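Local structure of PA1221 (Pseudomonas aeruginosa, 4DG8) at residues 474-477 with 478-481; 238-242 with 243-247; 144-147 with 148-151. The protein joins an AMP-binding-enzyme region of the ANL clan to a phosphopantetheine attachment site and binds adenosine monophosphate. One frame throughout, in Å; residues are numbered along the deposited sequence.

Contact 1: residues 474-477 with 478-481; sequences ALLR and QLPT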
loop_
_atom_site.group_PDB
_atom_site.type_symbol
_atom_site.label_atom_id
_atom_site.label_comp_id
_atom_site.label_asym_id
_atom_site.label_seq_id
_atom_site.Cartn_x
_atom_site.Cartn_y
_atom_site.Cartn_z
ATOM N N ALA A 474 -27.181 2.930 -10.858
ATOM C CA ALA A 474 -26.361 3.240 -12.024
ATOM C C ALA A 474 -25.005 3.780 -11.603
ATOM O O ALA A 474 -24.015 3.602 -12.313
ATOM C CB ALA A 474 -27.071 4.227 -12.943
ATOM N N LEU A 475 -24.964 4.445 -10.451
ATOM C CA LEU A 475 -23.697 4.889 -9.880
ATOM C C LEU A 475 -22.883 3.699 -9.362
ATOM O O LEU A 475 -21.691 3.573 -9.655
ATOM C CB LEU A 475 -23.930 5.900 -8.755
ATOM C CG LEU A 475 -22.687 6.350 -7.982
ATOM C CD1 LEU A 475 -21.607 6.899 -8.918
ATOM C CD2 LEU A 475 -23.084 7.385 -6.945
ATOM N N LEU A 476 -23.535 2.826 -8.597
ATOM C CA LEU A 476 -22.875 1.629 -8.071
ATOM C C LEU A 476 -22.223 0.811 -9.189
ATOM O O LEU A 476 -21.088 0.345 -9.050
ATOM C CB LEU A 476 -23.867 0.758 -7.298
ATOM C CG LEU A 476 -24.543 1.404 -6.094
ATOM C CD1 LEU A 476 -25.487 0.417 -5.435
ATOM C CD2 LEU A 476 -23.502 1.883 -5.108
ATOM N N ARG A 477 -22.952 0.631 -10.289
ATOM C CA ARG A 477 -22.409 -0.051 -11.460
ATOM C C ARG A 477 -21.101 0.563 -11.983
ATOM O O ARG A 477 -20.269 -0.144 -12.556
ATOM C CB ARG A 477 -23.442 -0.091 -12.587
ATOM C CG ARG A 477 -24.566 -1.077 -12.362
ATOM C CD ARG A 477 -25.349 -1.282 -13.639
ATOM N NE ARG A 477 -26.150 -0.114 -13.998
ATOM C CZ ARG A 477 -27.422 0.056 -13.643
ATOM N NH1 ARG A 477 -28.039 -0.868 -12.917
ATOM N NH2 ARG A 477 -28.081 1.148 -14.015
ATOM N N GLN A 478 -20.935 1.876 -11.815
ATOM C CA GLN A 478 -19.744 2.563 -12.325
ATOM C C GLN A 478 -18.584 2.643 -11.335
ATOM O O GLN A 478 -17.459 2.975 -11.716
ATOM C CB GLN A 478 -20.105 3.975 -12.770
ATOM C CG GLN A 478 -20.939 4.031 -14.039
ATOM C CD GLN A 478 -21.153 5.451 -14.501
ATOM O OE1 GLN A 478 -22.148 6.080 -14.149
ATOM N NE2 GLN A 478 -20.208 5.974 -15.278
ATOM N N LEU A 479 -18.857 2.345 -10.069
ATOM C CA LEU A 479 -17.830 2.444 -9.033
ATOM C C LEU A 479 -16.989 1.173 -8.950
ATOM O O LEU A 479 -17.460 0.080 -9.268
ATOM C CB LEU A 479 -18.460 2.752 -7.665
ATOM C CG LEU A 479 -19.279 4.044 -7.510
ATOM C CD1 LEU A 479 -19.997 4.066 -6.156
ATOM C CD2 LEU A 479 -18.417 5.295 -7.692
ATOM N N PRO A 480 -15.730 1.313 -8.524
ATOM C CA PRO A 480 -14.979 0.088 -8.248
ATOM C C PRO A 480 -15.622 -0.641 -7.068
ATOM O O PRO A 480 -16.264 0.003 -6.229
ATOM C CB PRO A 480 -13.585 0.606 -7.887
ATOM C CG PRO A 480 -13.801 2.004 -7.425
ATOM C CD PRO A 480 -14.961 2.532 -8.218
ATOM N N THR A 481 -15.474 -1.960 -7.019
ATOM C CA THR A 481 -16.130 -2.757 -5.987
ATOM C C THR A 481 -15.898 -2.172 -4.593
ATOM O O THR A 481 -16.835 -2.047 -3.798
ATOM C CB THR A 481 -15.661 -4.238 -5.999
ATOM O OG1 THR A 481 -14.233 -4.297 -5.886
ATOM C CG2 THR A 481 -16.111 -4.945 -7.278
#

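Contact 2: residues 238-242 with 243-247; sequences GPLDP and GVLRQ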
loop_
_atom_site.group_PDB
_atom_site.type_symbol
_atom_site.label_atom_id
_atom_site.label_comp_id
_atom_site.label_asym_id
_atom_site.label_seq_id
_atom_site.Cartn_x
_atom_site.Cartn_y
_atom_site.Cartn_z
ATOM N N GLY A 238 -5.632 -18.835 0.547
ATOM C CA GLY A 238 -6.967 -18.298 0.708
ATOM C C GLY A 238 -6.926 -17.016 1.521
ATOM O O GLY A 238 -5.851 -16.620 1.992
ATOM N N PRO A 239 -8.094 -16.361 1.691
ATOM C CA PRO A 239 -8.154 -15.119 2.468
ATOM C C PRO A 239 -7.455 -15.304 3.814
ATOM O O PRO A 239 -7.708 -16.278 4.532
ATOM C CB PRO A 239 -9.649 -14.911 2.687
ATOM C CG PRO A 239 -10.319 -15.610 1.495
ATOM C CD PRO A 239 -9.419 -16.804 1.208
ATOM N N LEU A 240 -6.577 -14.371 4.157
ATOM C CA LEU A 240 -5.780 -14.551 5.358
ATOM C C LEU A 240 -6.663 -14.545 6.609
ATOM O O LEU A 240 -7.420 -13.607 6.848
ATOM C CB LEU A 240 -4.689 -13.490 5.455
ATOM C CG LEU A 240 -3.630 -13.853 6.499
ATOM C CD1 LEU A 240 -2.742 -14.973 5.982
ATOM C CD2 LEU A 240 -2.802 -12.649 6.883
ATOM N N ASP A 241 -6.552 -15.617 7.386
ATOM C CA ASP A 241 -7.255 -15.781 8.645
ATOM C C ASP A 241 -6.309 -16.584 9.556
ATOM O O ASP A 241 -5.169 -16.822 9.179
ATOM C CB ASP A 241 -8.616 -16.481 8.451
ATOM C CG ASP A 241 -8.487 -17.892 7.909
ATOM O OD1 ASP A 241 -7.390 -18.502 8.007
ATOM O OD2 ASP A 241 -9.504 -18.398 7.378
ATOM N N PRO A 242 -6.755 -16.972 10.764
ATOM C CA PRO A 242 -5.807 -17.648 11.667
ATOM C C PRO A 242 -5.280 -18.961 11.116
ATOM O O PRO A 242 -4.097 -19.250 11.272
ATOM C CB PRO A 242 -6.644 -17.926 12.912
ATOM C CG PRO A 242 -7.695 -16.835 12.909
ATOM C CD PRO A 242 -8.016 -16.619 11.435
ATOM N N GLY A 243 -6.151 -19.751 10.498
ATOM C CA GLY A 243 -5.756 -21.035 9.956
ATOM C C GLY A 243 -4.763 -20.880 8.820
ATOM O O GLY A 243 -3.699 -21.511 8.822
ATOM N N VAL A 244 -5.100 -20.033 7.852
ATOM C CA VAL A 244 -4.217 -19.785 6.708
ATOM C C VAL A 244 -2.859 -19.216 7.156
ATOM O O VAL A 244 -1.818 -19.634 6.660
ATOM C CB VAL A 244 -4.877 -18.866 5.637
ATOM C CG1 VAL A 244 -3.875 -18.461 4.569
ATOM C CG2 VAL A 244 -6.099 -19.552 4.998
ATOM N N LEU A 245 -2.868 -18.278 8.098
ATOM C CA LEU A 245 -1.608 -17.738 8.622
ATOM C C LEU A 245 -0.781 -18.838 9.289
ATOM O O LEU A 245 0.432 -18.963 9.045
ATOM C CB LEU A 245 -1.852 -16.595 9.623
ATOM C CG LEU A 245 -0.560 -15.962 10.158
ATOM C CD1 LEU A 245 0.359 -15.539 8.998
ATOM C CD2 LEU A 245 -0.832 -14.773 11.133
ATOM N N ARG A 246 -1.444 -19.618 10.140
ATOM C CA ARG A 246 -0.804 -20.745 10.813
ATOM C C ARG A 246 -0.151 -21.698 9.809
ATOM O O ARG A 246 0.940 -22.213 10.049
ATOM C CB ARG A 246 -1.813 -21.513 11.667
ATOM C CG ARG A 246 -2.007 -20.979 13.086
ATOM C CD ARG A 246 -3.046 -21.854 13.818
ATOM N NE ARG A 246 -3.419 -21.328 15.128
ATOM C CZ ARG A 246 -2.815 -21.646 16.270
ATOM N NH1 ARG A 246 -1.795 -22.488 16.271
ATOM N NH2 ARG A 246 -3.226 -21.115 17.417
ATOM N N GLN A 247 -0.817 -21.925 8.678
ATOM C CA GLN A 247 -0.281 -22.813 7.646
ATOM C C GLN A 247 0.931 -22.196 6.983
ATOM O O GLN A 247 1.941 -22.861 6.742
ATOM C CB GLN A 247 -1.311 -23.043 6.558
ATOM C CG GLN A 247 -1.881 -24.430 6.541
ATOM C CD GLN A 247 -2.813 -24.623 5.368
ATOM O OE1 GLN A 247 -3.837 -23.943 5.260
ATOM N NE2 GLN A 247 -2.443 -25.516 4.458
#

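Contact 3: residues 144-147 with 148-151; sequences VPVR and HLPA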
loop_
_atom_site.group_PDB
_atom_site.type_symbol
_atom_site.label_atom_id
_atom_site.label_comp_id
_atom_site.label_asym_id
_atom_site.label_seq_id
_atom_site.Cartn_x
_atom_site.Cartn_y
_atom_site.Cartn_z
ATOM N N VAL A 144 -2.251 -9.481 -22.432
ATOM C CA VAL A 144 -1.633 -10.664 -23.008
ATOM C C VAL A 144 -1.505 -11.754 -21.950
ATOM O O VAL A 144 -1.231 -11.459 -20.791
ATOM C CB VAL A 144 -0.249 -10.359 -23.611
ATOM C CG1 VAL A 144 -0.384 -9.346 -24.724
ATOM C CG2 VAL A 144 0.727 -9.857 -22.543
ATOM N N PRO A 145 -1.748 -13.017 -22.346
ATOM C CA PRO A 145 -1.612 -14.143 -21.411
ATOM C C PRO A 145 -0.143 -14.358 -21.095
ATOM O O PRO A 145 0.660 -14.546 -22.007
ATOM C CB PRO A 145 -2.163 -15.327 -22.211
ATOM C CG PRO A 145 -1.895 -14.961 -23.653
ATOM C CD PRO A 145 -1.983 -13.456 -23.736
ATOM N N VAL A 146 0.209 -14.399 -19.822
ATOM C CA VAL A 146 1.621 -14.368 -19.485
ATOM C C VAL A 146 2.285 -15.732 -19.703
ATOM O O VAL A 146 3.478 -15.807 -19.944
ATOM C CB VAL A 146 1.866 -13.831 -18.059
ATOM C CG1 VAL A 146 1.696 -14.948 -17.028
ATOM C CG2 VAL A 146 3.246 -13.206 -17.974
ATOM N N ARG A 147 1.499 -16.799 -19.644
ATOM C CA ARG A 147 2.026 -18.144 -19.838
ATOM C C ARG A 147 2.114 -18.470 -21.323
ATOM O O ARG A 147 2.753 -19.442 -21.733
ATOM C CB ARG A 147 1.144 -19.166 -19.106
ATOM C CG ARG A 147 1.322 -19.141 -17.590
ATOM C CD ARG A 147 0.304 -19.998 -16.837
ATOM N NE ARG A 147 0.343 -19.683 -15.409
ATOM C CZ ARG A 147 -0.236 -18.615 -14.866
ATOM N NH1 ARG A 147 -0.917 -17.776 -15.635
ATOM N NH2 ARG A 147 -0.140 -18.383 -13.559
ATOM N N HIS A 148 1.410 -17.685 -22.124
ATOM C CA HIS A 148 1.361 -17.923 -23.565
ATOM C C HIS A 148 2.192 -17.044 -24.515
ATOM O O HIS A 148 1.973 -17.063 -25.725
ATOM C CB HIS A 148 -0.064 -18.228 -24.031
ATOM C CG HIS A 148 -0.589 -19.514 -23.466
ATOM N ND1 HIS A 148 -1.106 -19.609 -22.192
ATOM C CD2 HIS A 148 -0.612 -20.769 -23.976
ATOM C CE1 HIS A 148 -1.460 -20.861 -21.954
ATOM N NE2 HIS A 148 -1.170 -21.584 -23.020
ATOM N N LEU A 149 3.082 -16.226 -23.957
ATOM C CA LEU A 149 3.906 -15.309 -24.750
ATOM C C LEU A 149 4.878 -15.979 -25.727
ATOM O O LEU A 149 5.399 -17.070 -25.463
ATOM C CB LEU A 149 4.693 -14.371 -23.838
ATOM C CG LEU A 149 3.856 -13.606 -22.816
ATOM C CD1 LEU A 149 4.753 -12.746 -21.951
ATOM C CD2 LEU A 149 2.804 -12.764 -23.503
ATOM N N PRO A 150 5.123 -15.308 -26.865
ATOM C CA PRO A 150 6.057 -15.746 -27.903
ATOM C C PRO A 150 7.513 -15.443 -27.544
ATOM O O PRO A 150 7.788 -14.523 -26.766
ATOM C CB PRO A 150 5.626 -14.917 -29.115
ATOM C CG PRO A 150 5.121 -13.652 -28.525
ATOM C CD PRO A 150 4.462 -14.037 -27.224
ATOM N N ALA A 151 8.429 -16.210 -28.125
ATOM C CA ALA A 151 9.863 -16.025 -27.908
ATOM C C ALA A 151 10.338 -14.643 -28.369
ATOM O O ALA A 151 9.868 -14.115 -29.374
ATOM C CB ALA A 151 10.651 -17.123 -28.634
#

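Contact 1: residues 474-477 with 478-481
Leu479 folds back over the last turn of helix 473-478 and lies against Leu475 and Leu476. Its CB stands 3.8 Å from Leu476 O, at the carbonyl end of the turn. CG comes closer to the backbone, 3.3 Å from Leu475 O, because chi1 of -60° places it opposite the residue's own carbonyl carbon and beside its N. Beyond CG the chain forks over apolar groups. CD2 rests 3.8 Å from Leu475 CD1, while CD1 faces Leu475 CG at 4.0 Å and has Leu476 CD2 on a further flank at 4.3 Å. The Leu475 and Leu479 side chains run obliquely across one another. Beneath them the backbone is tied by i to i+3 bonds, as in a 3-10 turn: Gln478 N gives to Leu475 O at 2.8 Å, and Leu479 N gives to Leu476 O at 3.2 Å. Both donors stand well above the carbonyl plane of their acceptor, by 59° and 68° respectively. Leu475 O also has a weak bond from Leu479 N, so two N-H groups converge on it. Across the turn, the extended Gln478 chain lays CG beside Ala474 O. Leu475 and Leu479 reach Arg437 of helix 431-439, and Leu475 and Leu476 meet Phe438, which packs the short helix against that one; past the turn, Thr481 N bonds to Gln111 OE1 in the loop before helix 113-123.

Contact 2: residues 238-242 with 243-247
Asp241 turns its carboxylate onto Val244 through a chi1 of 63°, which sets CG between its own backbone N and carbonyl carbon, the crowded position. OD1 thereby accepts from Val244 N at 2.8 Å along an almost straight line (172° at the hydrogen). This is an N-cap bond, and the negative group at the start of the helix probably gains from the helix dipole. The same oxygen lies 3.4 Å from Val244 CG2, so OD1 also touches the side chain of the residue whose N-H it caps. Leu240 uses another rotation: with chi1 at -166°, CG is opposite the backbone N, and the chain is carried toward the first helical turn. Its CD1 packs 3.9 Å from Val244 CG1, the two side chains crossing at a slant, and 4.1 Å from Leu245 CB. Val244 is further enclosed by the incoming loop, with CG1 3.7 Å from Gly238 O and CG2 3.7 Å from Pro239 O. Regular helical bonding begins at once: Leu245 N reaches Asp241 O at 2.9 Å, and Arg246 N reaches Pro242 O at 2.9 Å. Asp241 therefore serves the helix start with both side chain and carbonyl. Helix 242-250 lies with Leu245 and Pro242 on Leu267 of helix 261-270, Leu240 and Leu245 both touch Leu208 of strand 206-209, and Arg246 forms a salt bridge with Asp271 just past helix 261-270.

Contact 3: residues 144-147 with 148-151
Leu149 and Val144 meet with their side chains at about a right angle, Leu149 CD2 lying 3.7 Å from Val144 CG2. A second crossed pair is Pro145 with His148, which also stand roughly perpendicular, Pro145 CG approaching His148 CB at 3.8 Å. Both pairings depend on the chain reversing direction between them. His148 N donates to Pro145 O at 3.2 Å, an i to i+3 bond that closes a beta-turn whose two central residues, Val146 and Arg147, have the helical backbone angles of type I. The bond is bent, 140° at the hydrogen, and the donor stands 67° out of the carbonyl plane. Leu149, just past the turn, lays its side chain against the carbonyl oxygens of Pro145 and Val146. A chi1 of -53° puts its CG opposite its own carbonyl carbon, 3.4 Å from Pro145 O and 3.6 Å from Val146 O, so the branch point rests against both. CD2 is closer still, 3.2 Å from Pro145 O, while CD1 goes the other way to Val146 CG2 at 4.3 Å. The His148 ring has Arg147 O over one face, 3.8 Å from His148 CG, while Pro145 CB approaches obliquely. The Arg147 chain, extended from CG to NE, leads away from His148 to Cys131 O, which accepts from NH1. The turn follows strand 143-145, an outermost strand of the seven-stranded mixed sheet paired in parallel with strand 125-130; Val144 and Leu149 pack on Tyr68 of helix 55-72, and Leu149 also on Leu65.

How the contacts relate
Along the chain the order is contact 3, contact 2, contact 1, each closing before the next opens. Their centres form a nearly equilateral triangle with sides of about 31 to 32 Å, and none touches another: the nearest atoms of contacts 1 and 2 are about 14 Å apart. Contacts 2 and 3 both lie in the AMP-binding-enzyme region but belong to different sheets: contact 3 follows an edge strand of the seven-stranded sheet, and contact 2 starts the helix after strand 231-234 of the four-stranded one. Contact 1 closes a helix much later in sequence. The adenosine monophosphate pocket draws on residues between 284 and 428, so all three are local structural elements rather than parts of that site.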